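PDB 7ATL: esterase from uncultured bacterium pCosCE1, which hydrolyses carboxylic esters as a family VIII carboxylesterase with a beta-lactamase-like fold and also shows promiscuous acyltransferase activity. Local coordinates for residues A47-Q51 with E227-I231; A218-D223 with N362-E366; Q332-L337 with F348-A353. One frame throughout, in Å; residues are numbered along the deposited sequence. Where two conformers were deposited one is given.

Contact 1: residues A47-Q51 with E227-I231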
ATOM      1  N   ALA A  47      12.379  11.974  12.381  1.00 37.56           N
ATOM      2  CA  ALA A  47      12.372  11.855  10.910  1.00 41.69           C
ATOM      3  C   ALA A  47      13.740  11.319  10.501  1.00 46.90           C
ATOM      4  O   ALA A  47      13.770  10.361   9.709  1.00 51.00           O
ATOM      5  CB  ALA A  47      12.111  13.197  10.264  1.00 43.34           C
ATOM      6  N   ASP A  48      14.801  11.944  11.039  1.00 48.47           N
ATOM      7  CA  ASP A  48      16.225  11.533  10.915  1.00 45.30           C
ATOM      8  C   ASP A  48      16.889  11.524  12.307  1.00 40.90           C
ATOM      9  O   ASP A  48      17.021  12.601  12.909  1.00 35.46           O
ATOM     10  CB  ASP A  48      16.954  12.447   9.928  1.00 47.01           C
ATOM     11  CG  ASP A  48      18.290  11.865   9.495  1.00 49.61           C
ATOM     12  OD1 ASP A  48      19.185  11.694  10.360  1.00 51.82           O
ATOM     13  OD2 ASP A  48      18.411  11.536   8.315  1.00 46.88           O
ATOM     14  N   ARG A  49      17.330  10.353  12.780  1.00 41.79           N
ATOM     15  CA  ARG A  49      18.000  10.166  14.099  1.00 47.55           C
ATOM     16  C   ARG A  49      19.361  10.868  14.112  1.00 49.12           C
ATOM     17  O   ARG A  49      19.609  11.658  15.023  1.00 50.37           O
ATOM     18  CB  ARG A  49      18.214   8.684  14.415  1.00 49.80           C
ATOM     19  CG  ARG A  49      18.354   8.368  15.902  1.00 52.58           C
ATOM     20  CD  ARG A  49      18.601   6.894  16.197  1.00 53.15           C
ATOM     21  NE  ARG A  49      19.414   6.357  15.113  1.00 55.30           N
ATOM     22  CZ  ARG A  49      19.523   5.075  14.774  1.00 60.11           C
ATOM     23  NH1 ARG A  49      18.898   4.117  15.449  1.00 62.35           N
ATOM     24  NH2 ARG A  49      20.274   4.759  13.734  1.00 58.99           N
ATOM     25  N   GLU A  50      20.201  10.599  13.123  1.00 50.21           N
ATOM     26  CA  GLU A  50      21.592  11.111  13.081  1.00 54.31           C
ATOM     27  C   GLU A  50      21.573  12.650  13.090  1.00 50.44           C
ATOM     28  O   GLU A  50      22.385  13.197  13.823  1.00 51.82           O
ATOM     29  CB  GLU A  50      22.352  10.478  11.909  1.00 59.05           C
ATOM     30  CG  GLU A  50      22.506   8.955  12.030  1.00 59.77           C
ATOM     31  CD  GLU A  50      21.333   8.108  11.539  1.00 59.30           C
ATOM     32  OE1 GLU A  50      20.484   8.624  10.758  1.00 55.92           O
ATOM     33  OE2 GLU A  50      21.255   6.928  11.937  1.00 53.92           O
ATOM     34  N   GLN A  51      20.649  13.332  12.400  1.00 49.90           N
ATOM     35  CA  GLN A  51      20.516  14.824  12.462  1.00 53.70           C
ATOM     36  C   GLN A  51      19.601  15.281  13.625  1.00 50.78           C
ATOM     37  O   GLN A  51      19.308  16.504  13.719  1.00 40.47           O
ATOM     38  CB  GLN A  51      19.930  15.389  11.167  1.00 58.29           C
ATOM     39  CG  GLN A  51      20.697  15.034   9.905  1.00 68.80           C
ATOM     40  CD  GLN A  51      19.989  15.560   8.675  1.00 80.07           C
ATOM     41  OE1 GLN A  51      20.620  15.880   7.669  1.00 91.68           O
ATOM     42  NE2 GLN A  51      18.667  15.666   8.738  1.00 76.71           N
ATOM     43  N   GLU A 227      20.099  -2.094  16.839  1.00 84.14           N
ATOM     44  CA  GLU A 227      19.567  -0.762  16.453  1.00 81.12           C
ATOM     45  C   GLU A 227      19.280  -0.746  14.953  1.00 72.35           C
ATOM     46  O   GLU A 227      19.887  -1.509  14.197  1.00 65.30           O
ATOM     47  CB  GLU A 227      20.553   0.329  16.884  1.00 86.51           C
ATOM     48  CG  GLU A 227      20.734   0.432  18.396  1.00 92.87           C
ATOM     49  CD  GLU A 227      19.476   0.779  19.188  1.00 96.44           C
ATOM     50  OE1 GLU A 227      18.878   1.849  18.920  1.00 85.09           O
ATOM     51  OE2 GLU A 227      19.085  -0.027  20.070  1.00 96.05           O
ATOM     52  N   PRO A 228      18.308   0.089  14.503  1.00 61.95           N
ATOM     53  CA  PRO A 228      18.048   0.320  13.082  1.00 58.83           C
ATOM     54  C   PRO A 228      19.051   1.271  12.411  1.00 57.28           C
ATOM     55  O   PRO A 228      19.281   2.327  12.965  1.00 55.99           O
ATOM     56  CB  PRO A 228      16.658   0.998  13.049  1.00 56.80           C
ATOM     57  CG  PRO A 228      16.135   0.953  14.462  1.00 54.01           C
ATOM     58  CD  PRO A 228      17.355   0.824  15.346  1.00 58.19           C
ATOM     59  N   GLU A 229      19.586   0.901  11.240  1.00 55.61           N
ATOM     60  CA  GLU A 229      20.517   1.744  10.437  1.00 53.64           C
ATOM     61  C   GLU A 229      19.778   2.260   9.201  1.00 45.93           C
ATOM     62  O   GLU A 229      18.810   1.646   8.751  1.00 42.54           O
ATOM     63  CB  GLU A 229      21.784   0.959  10.070  1.00 62.51           C
ATOM     64  CG  GLU A 229      21.611  -0.028   8.903  1.00 70.67           C
ATOM     65  CD  GLU A 229      22.781  -0.963   8.580  1.00 71.87           C
ATOM     66  OE1 GLU A 229      22.694  -1.707   7.561  1.00 65.64           O
ATOM     67  OE2 GLU A 229      23.775  -0.965   9.348  1.00 70.36           O
ATOM     68  N   PRO A 230      20.211   3.392   8.596  1.00 40.77           N
ATOM     69  CA  PRO A 230      19.596   3.900   7.363  1.00 39.71           C
ATOM     70  C   PRO A 230      19.721   2.922   6.192  1.00 39.54           C
ATOM     71  O   PRO A 230      20.659   2.166   6.161  1.00 40.71           O
ATOM     72  CB  PRO A 230      20.370   5.185   7.034  1.00 37.18           C
ATOM     73  CG  PRO A 230      20.965   5.594   8.374  1.00 37.16           C
ATOM     74  CD  PRO A 230      21.268   4.285   9.089  1.00 37.94           C
ATOM     75  N   ILE A 231      18.738   2.921   5.292  1.00 39.70           N
ATOM     76  CA  ILE A 231      18.736   2.045   4.088  1.00 36.16           C
ATOM     77  C   ILE A 231      19.600   2.739   3.030  1.00 36.20           C
ATOM     78  O   ILE A 231      19.371   3.938   2.790  1.00 30.60           O
ATOM     79  CB  ILE A 231      17.295   1.775   3.619  1.00 37.87           C
ATOM     80  CG1 ILE A 231      16.519   0.953   4.661  1.00 39.33           C
ATOM     81  CG2 ILE A 231      17.290   1.117   2.238  1.00 36.52           C
ATOM     82  CD1 ILE A 231      14.990   0.939   4.481  1.00 37.78           C
TER

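Contact 2: residues A218-D223 with N362-E366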
ATOM      1  N   ALA A 218      10.897  11.750   5.620  1.00 33.47           N
ATOM      2  CA  ALA A 218      11.493  10.893   6.667  1.00 32.33           C
ATOM      3  C   ALA A 218      12.558   9.989   6.049  1.00 31.44           C
ATOM      4  O   ALA A 218      12.327   9.349   5.029  1.00 32.61           O
ATOM      5  CB  ALA A 218      10.452  10.068   7.364  1.00 35.35           C
ATOM      6  N   THR A 219      13.694   9.919   6.703  1.00 32.77           N
ATOM      7  CA  THR A 219      14.776   8.976   6.372  1.00 32.97           C
ATOM      8  C   THR A 219      14.308   7.531   6.625  1.00 33.81           C
ATOM      9  O   THR A 219      13.865   7.216   7.764  1.00 32.53           O
ATOM     10  CB  THR A 219      15.999   9.368   7.197  1.00 32.19           C
ATOM     11  OG1 THR A 219      16.125  10.759   6.914  1.00 29.92           O
ATOM     12  CG2 THR A 219      17.222   8.536   6.873  1.00 33.38           C
ATOM     13  N   ALA A 220      14.465   6.666   5.628  1.00 30.40           N
ATOM     14  CA  ALA A 220      14.129   5.234   5.733  1.00 31.50           C
ATOM     15  C   ALA A 220      15.212   4.502   6.529  1.00 30.89           C
ATOM     16  O   ALA A 220      16.412   4.626   6.173  1.00 40.20           O
ATOM     17  CB  ALA A 220      13.989   4.647   4.349  1.00 33.56           C
ATOM     18  N   TYR A 221      14.797   3.735   7.529  1.00 27.00           N
ATOM     19  CA  TYR A 221      15.648   2.862   8.372  1.00 27.41           C
ATOM     20  C   TYR A 221      15.139   1.434   8.186  1.00 28.89           C
ATOM     21  O   TYR A 221      13.957   1.306   7.738  1.00 32.90           O
ATOM     22  CB  TYR A 221      15.574   3.267   9.852  1.00 26.05           C
ATOM     23  CG  TYR A 221      16.136   4.630  10.148  1.00 26.40           C
ATOM     24  CD1 TYR A 221      15.397   5.770   9.886  1.00 27.19           C
ATOM     25  CD2 TYR A 221      17.414   4.784  10.665  1.00 27.17           C
ATOM     26  CE1 TYR A 221      15.921   7.033  10.102  1.00 28.56           C
ATOM     27  CE2 TYR A 221      17.949   6.039  10.900  1.00 27.35           C
ATOM     28  CZ  TYR A 221      17.198   7.168  10.621  1.00 29.25           C
ATOM     29  OH  TYR A 221      17.724   8.414  10.822  1.00 34.14           O
ATOM     30  N   HIS A 222      15.958   0.434   8.530  1.00 26.84           N
ATOM     31  CA  HIS A 222      15.563  -0.993   8.547  1.00 33.15           C
ATOM     32  C   HIS A 222      16.108  -1.653   9.817  1.00 35.69           C
ATOM     33  O   HIS A 222      17.022  -1.057  10.384  1.00 37.20           O
ATOM     34  CB  HIS A 222      16.032  -1.683   7.263  1.00 35.08           C
ATOM     35  CG  HIS A 222      17.436  -2.156   7.336  1.00 35.85           C
ATOM     36  ND1 HIS A 222      17.737  -3.485   7.618  1.00 38.25           N
ATOM     37  CD2 HIS A 222      18.605  -1.479   7.198  1.00 37.75           C
ATOM     38  CE1 HIS A 222      19.052  -3.612   7.623  1.00 43.08           C
ATOM     39  NE2 HIS A 222      19.614  -2.380   7.367  1.00 38.51           N
ATOM     40  N   ASP A 223      15.574  -2.822  10.212  1.00 41.41           N
ATOM     41  CA  ASP A 223      15.876  -3.537  11.488  1.00 48.86           C
ATOM     42  C   ASP A 223      17.192  -4.313  11.343  1.00 58.48           C
ATOM     43  O   ASP A 223      17.338  -5.046  10.339  1.00 59.58           O
ATOM     44  CB  ASP A 223      14.758  -4.506  11.893  1.00 49.07           C
ATOM     45  CG  ASP A 223      13.312  -4.113  11.559  1.00 49.11           C
ATOM     46  OD1 ASP A 223      12.857  -3.008  11.953  1.00 43.42           O
ATOM     47  OD2 ASP A 223      12.617  -4.953  10.947  1.00 46.96           O
ATOM     48  N   ASN A 362       9.132   5.027   9.761  1.00 33.19           N
ATOM     49  CA  ASN A 362      10.315   5.152   8.893  1.00 32.94           C
ATOM     50  C   ASN A 362      11.184   3.939   9.187  1.00 30.23           C
ATOM     51  O   ASN A 362      12.370   4.013   8.925  1.00 33.54           O
ATOM     52  CB  ASN A 362      11.027   6.474   9.157  1.00 35.15           C
ATOM     53  CG  ASN A 362      11.580   6.564  10.566  1.00 35.99           C
ATOM     54  OD1 ASN A 362      11.477   5.617  11.347  1.00 34.74           O
ATOM     55  ND2 ASN A 362      12.200   7.686  10.889  1.00 39.64           N
ATOM     56  N   THR A 363      10.595   2.868   9.708  1.00 28.58           N
ATOM     57  CA  THR A 363      11.327   1.659  10.154  1.00 29.06           C
ATOM     58  C   THR A 363      10.726   0.399   9.513  1.00 29.31           C
ATOM     59  O   THR A 363       9.663  -0.058   9.947  1.00 31.42           O
ATOM     60  CB  THR A 363      11.330   1.625  11.683  1.00 29.59           C
ATOM     61  OG1 THR A 363      11.935   2.852  12.102  1.00 28.85           O
ATOM     62  CG2 THR A 363      12.076   0.432  12.242  1.00 31.88           C
ATOM     63  N   ALA A 364      11.403  -0.159   8.514  1.00 30.13           N
ATOM     64  CA  ALA A 364      11.082  -1.468   7.900  1.00 31.44           C
ATOM     65  C   ALA A 364      11.903  -2.550   8.596  1.00 33.39           C
ATOM     66  O   ALA A 364      13.083  -2.325   8.854  1.00 34.53           O
ATOM     67  CB  ALA A 364      11.411  -1.380   6.435  1.00 33.63           C
ATOM     68  N   PHE A 365      11.325  -3.710   8.937  1.00 34.64           N
ATOM     69  CA  PHE A 365       9.944  -4.068   8.702  1.00 37.92           C
ATOM     70  C   PHE A 365       9.117  -3.947   9.984  1.00 37.15           C
ATOM     71  O   PHE A 365       7.986  -4.430   9.948  1.00 40.42           O
ATOM     72  CB  PHE A 365       9.886  -5.501   8.169  1.00 39.14           C
ATOM     73  CG  PHE A 365      10.803  -5.708   6.993  1.00 41.11           C
ATOM     74  CD1 PHE A 365      10.427  -5.268   5.730  1.00 40.20           C
ATOM     75  CD2 PHE A 365      12.059  -6.274   7.162  1.00 39.65           C
ATOM     76  CE1 PHE A 365      11.288  -5.403   4.653  1.00 41.66           C
ATOM     77  CE2 PHE A 365      12.911  -6.422   6.082  1.00 41.54           C
ATOM     78  CZ  PHE A 365      12.525  -5.981   4.832  1.00 40.72           C
ATOM     79  N   GLU A 366       9.621  -3.343  11.066  1.00 36.46           N
ATOM     80  CA  GLU A 366       8.872  -3.320  12.359  1.00 35.81           C
ATOM     81  C   GLU A 366       7.513  -2.639  12.123  1.00 33.05           C
ATOM     82  O   GLU A 366       6.502  -3.213  12.511  1.00 30.40           O
ATOM     83  CB  GLU A 366       9.698  -2.690  13.492  1.00 37.02           C
ATOM     84  CG  GLU A 366       8.969  -2.570  14.836  1.00 37.27           C
ATOM     85  CD  GLU A 366       8.548  -3.841  15.567  1.00 36.31           C
ATOM     86  OE1 GLU A 366       9.133  -4.907  15.323  1.00 34.50           O
ATOM     87  OE2 GLU A 366       7.626  -3.756  16.401  1.00 36.56           O
TER

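Contact 3: residues Q332-L337 with F348-A353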
ATOM      1  N   GLN A 332     -10.540  -6.045  15.965  1.00 37.41           N
ATOM      2  CA  GLN A 332     -11.186  -5.464  14.756  1.00 37.34           C
ATOM      3  C   GLN A 332     -12.437  -6.290  14.448  1.00 34.81           C
ATOM      4  O   GLN A 332     -12.476  -7.461  14.799  1.00 35.75           O
ATOM      5  CB  GLN A 332     -10.253  -5.462  13.548  1.00 36.23           C
ATOM      6  CG  GLN A 332      -8.980  -4.671  13.749  1.00 34.70           C
ATOM      7  CD  GLN A 332      -7.878  -5.039  12.784  1.00 31.14           C
ATOM      8  OE1 GLN A 332      -7.496  -6.197  12.629  1.00 27.17           O
ATOM      9  NE2 GLN A 332      -7.349  -4.020  12.135  1.00 29.31           N
ATOM     10  N   HIS A 333     -13.431  -5.680  13.828  1.00 35.53           N
ATOM     11  CA  HIS A 333     -14.723  -6.336  13.521  1.00 36.74           C
ATOM     12  C   HIS A 333     -14.735  -6.777  12.050  1.00 34.33           C
ATOM     13  O   HIS A 333     -14.053  -6.144  11.211  1.00 32.38           O
ATOM     14  CB  HIS A 333     -15.888  -5.396  13.853  1.00 38.70           C
ATOM     15  CG  HIS A 333     -16.034  -5.038  15.299  1.00 43.01           C
ATOM     16  ND1 HIS A 333     -15.306  -4.032  15.887  1.00 40.83           N
ATOM     17  CD2 HIS A 333     -16.894  -5.484  16.249  1.00 46.79           C
ATOM     18  CE1 HIS A 333     -15.674  -3.914  17.148  1.00 45.67           C
ATOM     19  NE2 HIS A 333     -16.649  -4.785  17.393  1.00 46.08           N
ATOM     20  N   ASN A 334     -15.528  -7.798  11.740  1.00 30.18           N
ATOM     21  CA  ASN A 334     -15.710  -8.279  10.358  1.00 29.81           C
ATOM     22  C   ASN A 334     -16.061  -7.092   9.477  1.00 29.12           C
ATOM     23  O   ASN A 334     -16.782  -6.224   9.956  1.00 34.71           O
ATOM     24  CB  ASN A 334     -16.736  -9.394  10.296  1.00 30.95           C
ATOM     25  CG  ASN A 334     -16.276 -10.616  11.065  1.00 32.70           C
ATOM     26  OD1 ASN A 334     -15.090 -10.903  11.226  1.00 33.47           O
ATOM     27  ND2 ASN A 334     -17.235 -11.348  11.569  1.00 37.36           N
ATOM     28  N   GLY A 335     -15.518  -7.066   8.253  1.00 28.16           N
ATOM     29  CA  GLY A 335     -15.692  -5.981   7.266  1.00 28.57           C
ATOM     30  C   GLY A 335     -14.530  -4.990   7.257  1.00 27.71           C
ATOM     31  O   GLY A 335     -14.524  -4.106   6.377  1.00 26.77           O
ATOM     32  N   THR A 336     -13.622  -5.095   8.235  1.00 27.19           N
ATOM     33  CA  THR A 336     -12.399  -4.276   8.363  1.00 26.53           C
ATOM     34  C   THR A 336     -11.583  -4.423   7.081  1.00 26.35           C
ATOM     35  O   THR A 336     -11.415  -5.556   6.609  1.00 26.60           O
ATOM     36  CB  THR A 336     -11.582  -4.682   9.589  1.00 26.34           C
ATOM     37  OG1 THR A 336     -12.259  -4.152  10.720  1.00 27.96           O
ATOM     38  CG2 THR A 336     -10.182  -4.125   9.579  1.00 26.83           C
ATOM     39  N   LEU A 337     -11.177  -3.298   6.507  1.00 26.32           N
ATOM     40  CA  LEU A 337     -10.272  -3.237   5.338  1.00 26.33           C
ATOM     41  C   LEU A 337      -8.915  -2.804   5.874  1.00 27.26           C
ATOM     42  O   LEU A 337      -8.883  -1.804   6.599  1.00 27.27           O
ATOM     43  CB  LEU A 337     -10.816  -2.239   4.314  1.00 25.79           C
ATOM     44  CG  LEU A 337     -10.136  -2.281   2.946  1.00 26.41           C
ATOM     45  CD1 LEU A 337     -10.513  -3.559   2.206  1.00 26.83           C
ATOM     46  CD2 LEU A 337     -10.489  -1.050   2.120  1.00 27.01           C
ATOM     47  N   PHE A 348      -6.080   0.765   8.484  1.00 27.86           N
ATOM     48  CA  PHE A 348      -7.349   0.005   8.451  1.00 28.57           C
ATOM     49  C   PHE A 348      -8.473   0.968   8.796  1.00 27.89           C
ATOM     50  O   PHE A 348      -8.227   1.962   9.495  1.00 28.36           O
ATOM     51  CB  PHE A 348      -7.312  -1.220   9.378  1.00 28.71           C
ATOM     52  CG  PHE A 348      -7.196  -0.953  10.863  1.00 30.45           C
ATOM     53  CD1 PHE A 348      -8.318  -0.663  11.629  1.00 30.25           C
ATOM     54  CD2 PHE A 348      -5.968  -1.033  11.508  1.00 29.85           C
ATOM     55  CE1 PHE A 348      -8.209  -0.449  12.997  1.00 30.98           C
ATOM     56  CE2 PHE A 348      -5.863  -0.818  12.875  1.00 28.80           C
ATOM     57  CZ  PHE A 348      -6.980  -0.523  13.616  1.00 29.04           C
ATOM     58  N   TYR A 349      -9.654   0.676   8.274  1.00 27.02           N
ATOM     59  CA  TYR A 349     -10.935   1.178   8.810  1.00 27.79           C
ATOM     60  C   TYR A 349     -11.709  -0.051   9.250  1.00 28.49           C
ATOM     61  O   TYR A 349     -11.610  -1.062   8.548  1.00 28.30           O
ATOM     62  CB  TYR A 349     -11.675   2.046   7.793  1.00 26.24           C
ATOM     63  CG  TYR A 349     -12.253   1.319   6.616  1.00 25.63           C
ATOM     64  CD1 TYR A 349     -13.308   0.454   6.777  1.00 27.63           C
ATOM     65  CD2 TYR A 349     -11.815   1.572   5.328  1.00 27.18           C
ATOM     66  CE1 TYR A 349     -13.897  -0.179   5.693  1.00 29.63           C
ATOM     67  CE2 TYR A 349     -12.398   0.962   4.227  1.00 27.29           C
ATOM     68  CZ  TYR A 349     -13.438   0.074   4.416  1.00 27.90           C
ATOM     69  OH  TYR A 349     -14.026  -0.574   3.379  1.00 28.40           O
ATOM     70  N   ASP A 350     -12.361   0.047  10.404  1.00 28.34           N
ATOM     71  CA  ASP A 350     -13.379  -0.906  10.902  1.00 30.18           C
ATOM     72  C   ASP A 350     -14.754  -0.273  10.641  1.00 31.89           C
ATOM     73  O   ASP A 350     -15.116   0.727  11.280  1.00 28.64           O
ATOM     74  CB  ASP A 350     -13.046  -1.224  12.364  1.00 30.44           C
ATOM     75  CG  ASP A 350     -14.060  -2.120  13.039  1.00 30.32           C
ATOM     76  OD1 ASP A 350     -15.238  -2.071  12.622  1.00 28.37           O
ATOM     77  OD2 ASP A 350     -13.662  -2.844  13.981  1.00 32.16           O
ATOM     78  N   PRO A 351     -15.560  -0.798   9.677  1.00 33.09           N
ATOM     79  CA  PRO A 351     -16.849  -0.184   9.328  1.00 31.23           C
ATOM     80  C   PRO A 351     -17.853  -0.237  10.486  1.00 30.72           C
ATOM     81  O   PRO A 351     -18.583   0.705  10.600  1.00 29.43           O
ATOM     82  CB  PRO A 351     -17.351  -1.000   8.137  1.00 31.01           C
ATOM     83  CG  PRO A 351     -16.686  -2.346   8.323  1.00 31.23           C
ATOM     84  CD  PRO A 351     -15.317  -2.024   8.896  1.00 32.20           C
ATOM     85  N   GLN A 352     -17.806  -1.284  11.326  1.00 31.62           N
ATOM     86  CA  GLN A 352     -18.745  -1.442  12.468  0.50 32.35           C
ATOM     87  C   GLN A 352     -18.403  -0.393  13.551  1.00 34.18           C
ATOM     88  O   GLN A 352     -19.362   0.190  14.111  1.00 37.31           O
ATOM     89  CB  GLN A 352     -18.784  -2.912  12.926  0.50 32.21           C
ATOM     90  CG  GLN A 352     -19.762  -3.792  12.130  0.50 31.86           C
ATOM     91  CD  GLN A 352     -19.441  -5.277  12.084  0.50 30.71           C
ATOM     92  OE1 GLN A 352     -18.985  -5.884  13.048  0.50 30.13           O
ATOM     93  NE2 GLN A 352     -19.699  -5.895  10.946  0.50 28.87           N
ATOM     94  N   ALA A 353     -17.121  -0.141  13.826  1.00 31.89           N
ATOM     95  CA  ALA A 353     -16.728   0.780  14.916  1.00 28.93           C
ATOM     96  C   ALA A 353     -16.635   2.220  14.397  1.00 27.62           C
ATOM     97  O   ALA A 353     -16.395   3.087  15.206  1.00 28.67           O
ATOM     98  CB  ALA A 353     -15.447   0.312  15.560  1.00 29.01           C
TER

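Contact 1: residues A47-Q51 with E227-I231
Arg49 reaches Pro228 with CG anti to the backbone N (chi1 -157°) and chi2 fully extended, and a bend at chi3 then turns the guanidinium onto the proline's carbonyl. NH2 donates to Pro228 O at 2.7 Å, meeting the oxygen nearly along its C=O axis though tilted from the guanidinium plane. A second, weak bond runs from NH1 to the same oxygen, so two nitrogens of one group share a single acceptor. The side chain of Glu50 folds back at chi2 (84°) and sets its carboxylate beside the arginine: NH2 also donates to Glu50 OE2 at 3.0 Å, a nearly straight salt bridge lying in the guanidinium plane. Held from two directions, NH2 has little freedom to swing.

The contact ties the loop between strands 37-44 and 53-54 to strand 229-230, an outer strand of a small mixed sheet near the surface of the beta-lactamase-like fold. An Asx motif shapes the loop, with Asp48 OD1 accepting from Gln51 N at 3.0 Å. An apolar ring suits position 228: buried, it packs on Tyr221 and Val26, and Pro228 CD lies 3.6 Å from Arg49 NH1 while the carbonyl faces the arginine. The carboxylate of Glu50 also rests against the Pro230 ring, OE2 standing 3.8 Å from CG, and its OE1 has Tyr221 as its partner. Glu227 may add a weak electrostatic attraction, its OE1 lying 4.1 Å from Arg49 NH1, beyond salt-bridge distance.

Contact 2: residues A218-D223 with N362-E366
Tyr221 and His222 pair in parallel with Thr363 and Ala364, joining the middle strand of a three-stranded mixed sheet to one of its outer strands. Tyr221 N donates to Asn362 O at 2.8 Å, and Ala364 N returns a bond to Tyr221 O at 3.0 Å, the alternation expected of parallel strands. Tyr221 and Thr363 share one face of the sheet, His222 and Ala364 the other.

The Asn362 side chain runs alongside that of Tyr221, pointing the same way, with amide and ring planes 52° apart; its ND2 comes to 3.9 Å from Tyr221 CE1. With chi1 at 64°, CG sits over the backbone and the amide oxygen is turned to Thr363, so that Asn362 OD1 accepts from Thr363 OG1 at 2.9 Å. That hydroxyl in turn receives the N-H of Val26, so a short polar relay fixes the amide. Small Ala218 fits against Asn362 CB.

Asp223 suits the far end, where a cis peptide precedes Phe365 at the N-cap of helix 366-369. Its carboxylate can accept from backbone amides there: OD1 takes a weak bond from Glu366 N, and Phe365 N donates to OD2 at 2.7 Å from above the carboxylate plane.

Contact 3: residues Q332-L337 with F348-A353
A type II turn from His333 to Thr336 leads into strand 337-341, which pairs antiparallel with strand 345-350 in the large sheet of the beta-lactamase-like fold. Leu337 and Tyr349 form a hydrogen-bonded pair: Leu337 N donates to Tyr349 O at 3.1 Å, and Tyr349 N donates back to Leu337 O. On their shared face Leu337 CB sits over the tyrosine ring, 3.8 Å from its centroid, in a CH-pi contact, while CD2 packs against CE2. Helix 271-283 covers this pair through Leu281, and Arg298 holds the tyrosine hydroxyl.

On the other side of the strand from the Tyr349 ring, the Gln332 side chain crosses that of Phe348 with its amide nearly perpendicular to the ring. NE2 stands 3.2 Å above the plane, over the ring centre. Gln338 OE1 accepts from this same NE2, and Thr330 engages OE1 of Gln332, so the amide can stand with its NE2 over an aromatic face while both its polar atoms are hydrogen-bonded.

Gly335 suits its place because its phi is positive (98°) and because a side-chain carbon there would run into the Pro351 ring. Thr336 closes the turn twice, its backbone N and its OG1 both donating to His333 O.

Asp350 anchors the start of the turn. Its CG, anti to the backbone N at chi1 176°, carries the carboxylate to His333, and Tyr381 from helix 372-381 bonds to the same OD2. Two donors of His333 converge on that oxygen: the backbone N from above the carboxylate plane, and ND1, with Asp350 OD2 lying in the plane of the imidazole, onto the syn lone pair of OD2 at 2.8 Å.

Contacts 1 and 2 form one continuous region, their centres 8 Å apart. Strand 221-222 lies between strands 229-230 and 363-364 in the small sheet, so contact 2 supplies the inner strand that contact 1 reaches from outside. Tyr221 joins them: its OH lies 2.8 Å from both Glu50 OE1 and Arg49 N, probably hydrogen-bonded to each. Contact 3 belongs to the large antiparallel sheet, its centre 27 Å from that of contact 2 and 34 Å from that of contact 1. A bound PEG lies about 7 Å from the Phe365 side chain. No contact includes Ser65, Lys68 or Tyr123, which fit the SxxK pattern and are probably catalytic, as in related serine hydrolases.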